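Local coordinates for protein choline dehydrogenase and related flavoproteins (Aspergillus oryzae, PDB 3Q9T) that oxidises formate as an oxidase of the glucose-methanol-choline oxidoreductase family, carrying 8-formyl-FAD at its catalytic site, at residues P144-I149 with I185-D190; E226-R231 with D439-P444; V313-D318 with P411-H416. One frame throughout, in Å; residues are numbered along the deposited sequence.

Interaction 1. Residues P144-I149 with I185-D190; sequences PELEKI and IENIYD
Ile149 packs against the Tyr189 ring with both of its branches, and this apolar pair is the buried half of the contact. Its CD1 stands over the middle of one ring face as a CH-pi contact, 4.1 Å from the ring centroid and 13° off the normal, while CG2 presses on the root of the ring, 3.5 Å from Tyr189 CG. CG1 of Ile149 sits between its backbone N and carbonyl carbon (chi1 76°), the rotation that lays CD1 over the ring and keeps CG2 beside it. Ile188 CG1 touches the other face toward the rim, so the ring is clasped between two isoleucines. Leu146 adds its CD1, 4.0 Å from Asn187 CB, and reaches the same ring obliquely; its CD2 lies near the backbone O of Glu186.

The polar half runs along the more exposed side. Lys148 stretches out beyond CG and forms a salt bridge from NZ to Asp190 OD2 at 3.1 Å; Asp190 OD2 receives it on its syn lone pair. Asn187 ND2 binds the same oxygen from the anti side at 2.9 Å with a nearly straight bond (171°), so two donors grip OD2. Asp190 OD1 pairs with Arg130, and two positive groups would probably keep this carboxylate ionised.

Within 185-190, the amide of Asn187 does double duty. While ND2 holds Asp190, OD1 accepts from Tyr189 N at 3.0 Å, which fixes the amide's rotation and closes an Asx turn. Cys200 and Tyr135 extend the apolar packing into strands 195-204 and 133-136. The arrangement is a short 3-10 helix docked on an Asx-turn loop, joining two connections of the large mixed sheet, with the side chain of Tyr189 about 11 Å, nearest atoms, from the bound cofactor.

Interaction 2. Residues E226-R231 with D439-P444; sequences EVHSKR and DPFQQP. With FAY ([(2R,3S,4R,5R)-5-(6-amino-9H-purin-9-yl)-3,4-dihydroxytetrahydrofuran-2-yl]methyl (2R,3S,4S)-5-(8-formyl-7-methyl-2,4-dioxo-3,4-dihydrobenzo[g]pteridin-10(2H)-yl)-2,3,4-trihydroxypentyl dihydrogen diphosphate), chain D.
The His228 ring is layered between Phe441 and the adenine end of the modified FAD. Phe441 makes an offset stack on one face, centroids 4.3 Å apart and planes at 24°, with CD1 over the middle of the imidazole and CE1 close to His228 CG. On the opposite face lies the adenine amino group, N6A of the cofactor, 3.6 Å from His228 NE2 and displaced toward the rim. At the ring edge, near its plane, NE2 donates to the backbone O of Pro440 at 2.7 Å. The bond is somewhat bent (145°) and approaches from above the carbonyl plane. Chi1 of His228 (-163°) turns CG away from its backbone N, and the imidazole thereby reaches across to the 439-444 turn.

Pro440 packs its CB 3.9 Å from Lys230 CA and also touches the backbone O of Ser229. Behind it, Asp439 OD1 accepts from Phe441 N in an Asx turn, steadying the type I turn that presents both Pro440 O and the phenyl ring.

Ser229 N gives adenine N1A an almost linear hydrogen bond of 2.9 Å, while its hydroxyl is hydrogen-bonded to Gln266. A water lies within hydrogen-bonding distance of the backbone O atoms of Ser229 and Pro440 and accepts a weak bond from N6A. Lys273 also binds Pro440 O, which therefore serves several donors.

Because NE2 is the donor to Pro440 O, it carries a proton. Adenine N1A is recognised by the main-chain amide of Ser229, as is common in Rossmann-type FAD sites, while the histidine couples the nucleotide pocket to the surface turn.

Interaction 3. Residues V313-D318 with P411-H416; sequences VLRVKD and PKTGDH
Arg315 and Thr413 meet through a hydrogen bond at the edge of the guanidinium: NH1 donates to OG1 at 2.9 Å, close to the guanidinium plane and fairly straight (161°), and NH2 adds a weak bond to the same oxygen. Gly414 CA lies over the centre of one guanidinium face, 3.4 Å from Arg315 NH2. The arginine chain is extended from CG to NE, with CG anti to the backbone N (chi1 176°), which carries the flat group past His416 to the loop.

On the same side of the sheet, the His416 ring is met obliquely by Val313 CG1, 3.7 Å from CD2, and by Arg315 CA. The main chains pair here: Arg315 and His416 form a non-hydrogen-bonded antiparallel pair, and Val316 N donates to Asp415 O at 2.9 Å. His416 CA also makes a CA-H...O contact of 3.2 Å with Leu314 O.

Farther along, one water donates to Val316 O and to Asp318 OD1 and accepts from Asp415 N, bridging the strands where they part. Asp415 is held from outside: OD2 accepts from Gly319 N and OD1 from Asp324 N. Gly414 O is taken by Arg328, and Arg315 NE faces Glu482 in a long, weak ion pair.

Asp318 OD1 and Asp415 OD2 stand 4.3 Å apart, a like-charge approach that the main-chain N-H groups of Gly319 and Asp324 on the Asp415 carboxylate would be expected to ease. Gly414 takes a positive phi (85°), where a side chain would jam against the preceding carbonyl O and run into the guanidinium; lacking one, it lets that group lie flat on the main chain.

In the fold
From the N terminus, interaction 1 closes first: the loop between strands 133-136 and 155-159 meets the loop following helix 167-179, with 35 residues enclosed. Interaction 2 opens only after that, on strand 227-235, and its partner turn arrives 208 residues later, ahead of strand 445-447. Interaction 3 is nested inside this long excursion, where strand 308-316 pairs with strand 415-423. Interaction 2 fastens an outer strand of the four-stranded sheet to the surface turn beside adenine. Interaction 1 ties loops that connect strands of the large mixed sheet, and interaction 3 pairs two of its strands; their centres are 34 Å apart. Interactions 1 and 2 lie on opposite sides of the chain's centre.

Interaction 1. Residues P144-I149 with I185-D190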
# COMPACT_ATOMS: atom_id res chain seq x y z
N PRO A 144 7.96 -43.17 -19.71
CA PRO A 144 8.08 -44.00 -18.51
C PRO A 144 9.33 -43.65 -17.70
O PRO A 144 9.38 -43.98 -16.52
CB PRO A 144 8.17 -45.44 -19.08
CG PRO A 144 8.50 -45.29 -20.53
CD PRO A 144 7.95 -43.96 -20.95
N GLU A 145 10.30 -42.97 -18.30
CA GLU A 145 11.46 -42.49 -17.55
C GLU A 145 11.02 -41.61 -16.38
O GLU A 145 11.60 -41.66 -15.31
CB GLU A 145 12.42 -41.71 -18.46
CG GLU A 145 13.07 -42.53 -19.59
CD GLU A 145 14.13 -41.75 -20.39
OE1 GLU A 145 14.95 -41.01 -19.78
OE2 GLU A 145 14.15 -41.89 -21.63
N LEU A 146 9.97 -40.81 -16.59
CA LEU A 146 9.52 -39.83 -15.60
C LEU A 146 8.98 -40.48 -14.33
O LEU A 146 8.68 -39.78 -13.35
CB LEU A 146 8.44 -38.93 -16.20
CG LEU A 146 8.83 -37.53 -16.70
CD1 LEU A 146 10.33 -37.35 -16.91
CD2 LEU A 146 8.06 -37.21 -17.96
N GLU A 147 8.85 -41.80 -14.31
CA GLU A 147 8.35 -42.40 -13.08
C GLU A 147 9.37 -42.36 -11.95
O GLU A 147 9.03 -42.56 -10.77
CB GLU A 147 7.72 -43.79 -13.31
CG GLU A 147 8.65 -44.91 -13.68
CD GLU A 147 7.88 -46.20 -13.96
OE1 GLU A 147 7.60 -46.95 -12.97
OE2 GLU A 147 7.53 -46.45 -15.14
N LYS A 148 10.61 -42.02 -12.29
CA LYS A 148 11.66 -41.85 -11.29
C LYS A 148 11.43 -40.62 -10.39
O LYS A 148 12.17 -40.43 -9.41
CB LYS A 148 13.00 -41.68 -11.97
CG LYS A 148 13.15 -40.33 -12.65
CD LYS A 148 14.46 -40.24 -13.42
CE LYS A 148 14.33 -39.25 -14.57
NZ LYS A 148 15.28 -39.55 -15.69
N ILE A 149 10.46 -39.78 -10.71
CA ILE A 149 10.26 -38.59 -9.88
C ILE A 149 9.50 -38.89 -8.60
O ILE A 149 9.54 -38.09 -7.67
CB ILE A 149 9.67 -37.38 -10.64
CG1 ILE A 149 8.18 -37.54 -10.89
CG2 ILE A 149 10.42 -37.12 -11.92
CD1 ILE A 149 7.58 -36.27 -11.48
N ILE A 185 9.89 -29.21 -23.36
CA ILE A 185 10.66 -30.07 -22.48
C ILE A 185 9.76 -30.79 -21.48
O ILE A 185 8.83 -30.19 -20.93
CB ILE A 185 11.76 -29.28 -21.72
CG1 ILE A 185 12.69 -30.25 -20.97
CG2 ILE A 185 11.14 -28.25 -20.76
CD1 ILE A 185 13.94 -29.60 -20.39
N GLU A 186 10.02 -32.07 -21.27
CA GLU A 186 9.21 -32.86 -20.35
C GLU A 186 9.97 -33.28 -19.10
O GLU A 186 9.42 -33.30 -17.99
CB GLU A 186 8.61 -34.09 -21.05
CG GLU A 186 7.49 -33.75 -22.03
CD GLU A 186 6.44 -32.80 -21.45
OE1 GLU A 186 6.28 -32.69 -20.21
OE2 GLU A 186 5.75 -32.13 -22.25
N ASN A 187 11.24 -33.60 -19.27
CA ASN A 187 12.07 -33.90 -18.12
C ASN A 187 12.73 -32.67 -17.51
O ASN A 187 13.83 -32.29 -17.90
CB ASN A 187 13.16 -34.94 -18.44
CG ASN A 187 13.97 -35.29 -17.21
OD1 ASN A 187 13.54 -34.99 -16.09
ND2 ASN A 187 15.14 -35.90 -17.39
N ILE A 188 12.07 -32.07 -16.53
CA ILE A 188 12.65 -30.94 -15.81
C ILE A 188 13.03 -31.36 -14.37
O ILE A 188 13.01 -30.55 -13.44
CB ILE A 188 11.66 -29.74 -15.79
CG1 ILE A 188 10.34 -30.15 -15.12
CG2 ILE A 188 11.37 -29.29 -17.22
CD1 ILE A 188 9.44 -28.98 -14.81
N TYR A 189 13.40 -32.63 -14.20
CA TYR A 189 13.60 -33.17 -12.86
C TYR A 189 15.04 -33.61 -12.60
O TYR A 189 15.36 -34.05 -11.50
CB TYR A 189 12.60 -34.29 -12.59
CG TYR A 189 11.20 -33.82 -12.90
CD1 TYR A 189 10.48 -33.08 -11.97
CD2 TYR A 189 10.64 -34.04 -14.14
CE1 TYR A 189 9.21 -32.59 -12.26
CE2 TYR A 189 9.36 -33.56 -14.45
CZ TYR A 189 8.66 -32.83 -13.50
OH TYR A 189 7.40 -32.34 -13.78
N ASP A 190 15.91 -33.46 -13.60
CA ASP A 190 17.32 -33.80 -13.45
C ASP A 190 18.26 -32.61 -13.53
O ASP A 190 19.43 -32.77 -13.88
CB ASP A 190 17.74 -34.85 -14.47
CG ASP A 190 17.17 -36.20 -14.16
OD1 ASP A 190 17.22 -36.61 -12.98
OD2 ASP A 190 16.66 -36.85 -15.09

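Interaction 2. Residues E226-R231 with D439-P444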
# COMPACT_ATOMS: atom_id res chain seq x y z
N GLU A 226 -5.38 -26.35 16.79
CA GLU A 226 -6.01 -25.22 17.48
C GLU A 226 -5.22 -24.73 18.69
O GLU A 226 -5.82 -24.34 19.68
CB GLU A 226 -7.41 -25.57 17.97
CG GLU A 226 -8.28 -26.30 16.98
CD GLU A 226 -9.22 -25.38 16.28
OE1 GLU A 226 -8.82 -24.23 15.98
OE2 GLU A 226 -10.38 -25.80 16.04
N VAL A 227 -3.88 -24.73 18.62
CA VAL A 227 -3.08 -24.16 19.69
C VAL A 227 -2.06 -23.22 19.09
O VAL A 227 -1.47 -23.51 18.06
CB VAL A 227 -2.36 -25.22 20.56
CG1 VAL A 227 -3.37 -26.11 21.27
CG2 VAL A 227 -1.38 -26.04 19.71
N HIS A 228 -1.87 -22.07 19.74
CA HIS A 228 -0.98 -21.04 19.24
C HIS A 228 0.31 -21.03 20.07
O HIS A 228 0.27 -20.93 21.31
CB HIS A 228 -1.69 -19.69 19.32
CG HIS A 228 -1.07 -18.62 18.48
ND1 HIS A 228 -1.53 -18.32 17.22
CD2 HIS A 228 -0.04 -17.78 18.73
CE1 HIS A 228 -0.80 -17.33 16.72
NE2 HIS A 228 0.10 -16.99 17.61
N SER A 229 1.44 -21.15 19.40
CA SER A 229 2.73 -21.14 20.09
C SER A 229 3.00 -19.81 20.79
O SER A 229 2.78 -18.73 20.22
CB SER A 229 3.88 -21.47 19.13
OG SER A 229 4.01 -20.46 18.14
N LYS A 230 3.46 -19.91 22.03
CA LYS A 230 3.87 -18.73 22.76
C LYS A 230 5.38 -18.57 22.70
O LYS A 230 5.87 -17.48 22.47
CB LYS A 230 3.44 -18.83 24.22
CG LYS A 230 3.95 -17.69 25.04
CD LYS A 230 3.68 -17.93 26.52
CE LYS A 230 4.52 -16.99 27.38
NZ LYS A 230 4.28 -17.25 28.83
N ARG A 231 6.10 -19.67 22.89
CA ARG A 231 7.55 -19.60 23.09
C ARG A 231 8.19 -20.99 23.06
O ARG A 231 7.56 -21.97 23.42
CB ARG A 231 7.85 -18.98 24.45
CG ARG A 231 9.27 -18.53 24.66
CD ARG A 231 9.43 -18.06 26.11
NE ARG A 231 8.67 -16.85 26.37
CZ ARG A 231 8.31 -16.43 27.58
NH1 ARG A 231 8.64 -17.15 28.65
NH2 ARG A 231 7.61 -15.31 27.72
N ASP A 439 4.25 -9.85 21.67
CA ASP A 439 2.95 -10.53 21.66
C ASP A 439 2.94 -11.65 20.62
O ASP A 439 3.03 -11.40 19.40
CB ASP A 439 1.85 -9.50 21.36
CG ASP A 439 0.46 -10.10 21.31
OD1 ASP A 439 0.31 -11.34 21.31
OD2 ASP A 439 -0.49 -9.30 21.25
N PRO A 440 2.84 -12.90 21.10
CA PRO A 440 2.84 -14.10 20.25
C PRO A 440 1.64 -14.17 19.30
O PRO A 440 1.70 -14.92 18.32
CB PRO A 440 2.78 -15.25 21.26
CG PRO A 440 2.31 -14.61 22.56
CD PRO A 440 2.88 -13.23 22.53
N PHE A 441 0.59 -13.40 19.57
CA PHE A 441 -0.59 -13.39 18.70
C PHE A 441 -0.58 -12.28 17.66
O PHE A 441 -1.51 -12.14 16.88
CB PHE A 441 -1.88 -13.32 19.52
CG PHE A 441 -2.13 -14.54 20.34
CD1 PHE A 441 -2.74 -15.64 19.79
CD2 PHE A 441 -1.74 -14.59 21.68
CE1 PHE A 441 -2.98 -16.76 20.55
CE2 PHE A 441 -1.96 -15.71 22.44
CZ PHE A 441 -2.58 -16.80 21.88
N GLN A 442 0.48 -11.47 17.64
CA GLN A 442 0.61 -10.49 16.57
C GLN A 442 1.50 -11.02 15.45
O GLN A 442 2.52 -11.67 15.70
CB GLN A 442 1.16 -9.16 17.08
CG GLN A 442 0.09 -8.18 17.50
CD GLN A 442 0.66 -6.88 18.02
OE1 GLN A 442 1.87 -6.63 17.95
NE2 GLN A 442 -0.22 -6.03 18.54
N GLN A 443 1.11 -10.73 14.22
CA GLN A 443 1.93 -11.12 13.09
C GLN A 443 3.29 -10.44 13.16
O GLN A 443 3.41 -9.31 13.64
CB GLN A 443 1.22 -10.82 11.77
CG GLN A 443 1.13 -9.34 11.43
CD GLN A 443 0.87 -9.16 9.96
OE1 GLN A 443 -0.27 -9.27 9.50
NE2 GLN A 443 1.93 -8.94 9.19
N PRO A 444 4.34 -11.14 12.72
CA PRO A 444 5.61 -10.41 12.63
C PRO A 444 5.47 -9.40 11.50
O PRO A 444 4.55 -9.50 10.67
CB PRO A 444 6.60 -11.51 12.24
CG PRO A 444 5.78 -12.46 11.42
CD PRO A 444 4.42 -12.47 12.09
P FAY D . 6.49 -24.65 5.12
N1 FAY D . 4.74 -23.89 -4.02
C2 FAY D . 4.71 -24.80 -5.08
O2 FAY D . 5.61 -25.63 -5.21
N3 FAY D . 3.51 -25.11 -5.68
C4 FAY D . 2.51 -24.16 -5.67
O4 FAY D . 1.82 -24.04 -6.70
N5 FAY D . 1.53 -22.29 -4.56
C6 FAY D . 0.25 -20.83 -3.24
C7 FAY D . 0.00 -20.17 -2.05
C8 FAY D . 0.92 -20.28 -0.99
O8 FAY D . 1.20 -19.97 1.31
C9 FAY D . 2.00 -21.16 -1.12
PA FAY D . 3.93 -23.98 6.13
C1' FAY D . 4.48 -22.72 -1.39
C10 FAY D . 3.66 -23.07 -3.79
N10 FAY D . 3.50 -22.46 -2.54
N1A FAY D . 1.50 -21.44 16.49
O1A FAY D . 3.17 -22.70 6.08
C1B FAY D . 1.81 -23.36 11.61
O1P FAY D . 6.53 -26.01 5.78
C2' FAY D . 4.14 -24.03 -0.64
O2' FAY D . 2.77 -24.05 -0.43
C2A FAY D . 1.10 -22.69 16.04
O2A FAY D . 3.47 -25.01 5.15
C2B FAY D . 1.00 -22.92 10.40
O2B FAY D . -0.40 -22.92 10.63
O2P FAY D . 7.85 -23.99 5.15
C3' FAY D . 4.86 -24.44 0.69
O3' FAY D . 4.03 -25.03 1.69
N3A FAY D . 1.25 -23.04 14.71
C3B FAY D . 1.39 -23.97 9.38
O3B FAY D . 0.60 -25.12 9.60
O3P FAY D . 5.49 -23.68 5.92
C4' FAY D . 5.66 -23.35 1.36
O4' FAY D . 6.48 -22.78 0.34
C4A FAY D . 1.80 -22.16 13.84
C4B FAY D . 2.80 -24.34 9.77
O4B FAY D . 3.02 -23.82 11.07
C4X FAY D . 2.60 -23.14 -4.71
C5' FAY D . 6.50 -23.92 2.53
O5' FAY D . 5.89 -24.68 3.59
C5A FAY D . 2.21 -20.90 14.27
C5B FAY D . 3.81 -23.78 8.78
O5B FAY D . 3.78 -24.59 7.63
C5X FAY D . 1.45 -21.51 -3.42
C6A FAY D . 2.06 -20.53 15.61
N6A FAY D . 2.36 -19.29 16.00
N7A FAY D . 2.71 -20.24 13.21
C7M FAY D . -1.16 -19.20 -2.00
C8A FAY D . 2.64 -21.04 12.12
C8M FAY D . 0.45 -19.91 0.36
C9A FAY D . 2.31 -21.74 -2.34
N9A FAY D . 2.07 -22.22 12.50
O HOH W 1 3.47 -17.16 18.10

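Interaction 3. Residues V313-D318 with P411-H416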
# COMPACT_ATOMS: atom_id res chain seq x y z
N VAL A 313 -3.93 -10.55 -17.25
CA VAL A 313 -5.05 -11.29 -17.82
C VAL A 313 -5.37 -10.90 -19.27
O VAL A 313 -5.42 -9.72 -19.61
CB VAL A 313 -6.32 -11.09 -16.99
CG1 VAL A 313 -7.55 -11.64 -17.74
CG2 VAL A 313 -6.17 -11.74 -15.60
N LEU A 314 -5.56 -11.90 -20.12
CA LEU A 314 -6.11 -11.67 -21.44
C LEU A 314 -7.51 -12.27 -21.55
O LEU A 314 -7.75 -13.39 -21.12
CB LEU A 314 -5.23 -12.31 -22.52
CG LEU A 314 -3.78 -11.86 -22.56
CD1 LEU A 314 -3.06 -12.55 -23.73
CD2 LEU A 314 -3.74 -10.34 -22.68
N ARG A 315 -8.43 -11.52 -22.15
CA ARG A 315 -9.69 -12.11 -22.55
C ARG A 315 -9.41 -12.91 -23.82
O ARG A 315 -8.71 -12.47 -24.72
CB ARG A 315 -10.76 -11.05 -22.79
CG ARG A 315 -12.07 -11.62 -23.29
CD ARG A 315 -13.14 -10.56 -23.34
NE ARG A 315 -14.43 -11.11 -23.75
CZ ARG A 315 -15.56 -10.91 -23.08
NH1 ARG A 315 -15.55 -10.20 -21.97
NH2 ARG A 315 -16.70 -11.44 -23.52
N VAL A 316 -9.97 -14.10 -23.87
CA VAL A 316 -9.57 -15.05 -24.88
C VAL A 316 -10.88 -15.54 -25.49
O VAL A 316 -11.93 -15.31 -24.90
CB VAL A 316 -8.74 -16.16 -24.20
CG1 VAL A 316 -9.57 -17.40 -23.97
CG2 VAL A 316 -7.48 -16.43 -24.99
N LYS A 317 -10.84 -16.14 -26.67
CA LYS A 317 -12.07 -16.56 -27.34
C LYS A 317 -12.88 -17.57 -26.53
O LYS A 317 -12.32 -18.41 -25.81
CB LYS A 317 -11.78 -17.14 -28.71
CG LYS A 317 -11.34 -16.11 -29.71
CD LYS A 317 -11.39 -16.68 -31.13
CE LYS A 317 -10.88 -15.66 -32.14
NZ LYS A 317 -11.15 -14.26 -31.68
N ASP A 318 -14.20 -17.50 -26.65
CA ASP A 318 -15.07 -18.43 -25.93
C ASP A 318 -14.56 -19.87 -26.10
O ASP A 318 -14.24 -20.28 -27.22
CB ASP A 318 -16.51 -18.34 -26.42
CG ASP A 318 -17.25 -17.12 -25.88
OD1 ASP A 318 -16.68 -16.38 -25.03
OD2 ASP A 318 -18.42 -16.92 -26.29
N PRO A 411 -13.99 -10.19 -13.97
CA PRO A 411 -14.85 -9.82 -15.10
C PRO A 411 -16.17 -10.59 -15.05
O PRO A 411 -16.19 -11.73 -14.60
CB PRO A 411 -14.02 -10.22 -16.34
CG PRO A 411 -12.61 -10.34 -15.85
CD PRO A 411 -12.71 -10.79 -14.41
N LYS A 412 -17.24 -9.96 -15.52
CA LYS A 412 -18.57 -10.55 -15.48
C LYS A 412 -18.84 -11.53 -16.62
O LYS A 412 -19.66 -12.43 -16.47
CB LYS A 412 -19.62 -9.43 -15.48
CG LYS A 412 -19.55 -8.51 -14.26
CD LYS A 412 -20.42 -7.28 -14.44
CE LYS A 412 -20.39 -6.41 -13.19
NZ LYS A 412 -20.86 -7.16 -12.00
N THR A 413 -18.14 -11.34 -17.74
CA THR A 413 -18.32 -12.16 -18.94
C THR A 413 -16.98 -12.58 -19.55
O THR A 413 -15.93 -12.05 -19.21
CB THR A 413 -19.00 -11.35 -20.05
OG1 THR A 413 -18.08 -10.37 -20.56
CG2 THR A 413 -20.25 -10.63 -19.52
N GLY A 414 -17.03 -13.51 -20.50
CA GLY A 414 -15.85 -13.88 -21.27
C GLY A 414 -14.97 -14.93 -20.60
O GLY A 414 -14.97 -15.09 -19.39
N ASP A 415 -14.22 -15.65 -21.41
CA ASP A 415 -13.24 -16.57 -20.87
C ASP A 415 -11.89 -15.83 -20.82
O ASP A 415 -11.65 -14.90 -21.59
CB ASP A 415 -13.16 -17.85 -21.72
CG ASP A 415 -14.41 -18.72 -21.57
OD1 ASP A 415 -14.97 -18.80 -20.46
OD2 ASP A 415 -14.83 -19.34 -22.57
N HIS A 416 -11.02 -16.21 -19.90
CA HIS A 416 -9.76 -15.52 -19.77
C HIS A 416 -8.57 -16.45 -19.63
O HIS A 416 -8.73 -17.63 -19.32
CB HIS A 416 -9.82 -14.57 -18.58
CG HIS A 416 -10.92 -13.56 -18.69
ND1 HIS A 416 -12.24 -13.87 -18.44
CD2 HIS A 416 -10.91 -12.26 -19.08
CE1 HIS A 416 -12.99 -12.80 -18.65
NE2 HIS A 416 -12.21 -11.81 -19.04
O HOH W 2 -14.38 -15.03 -24.19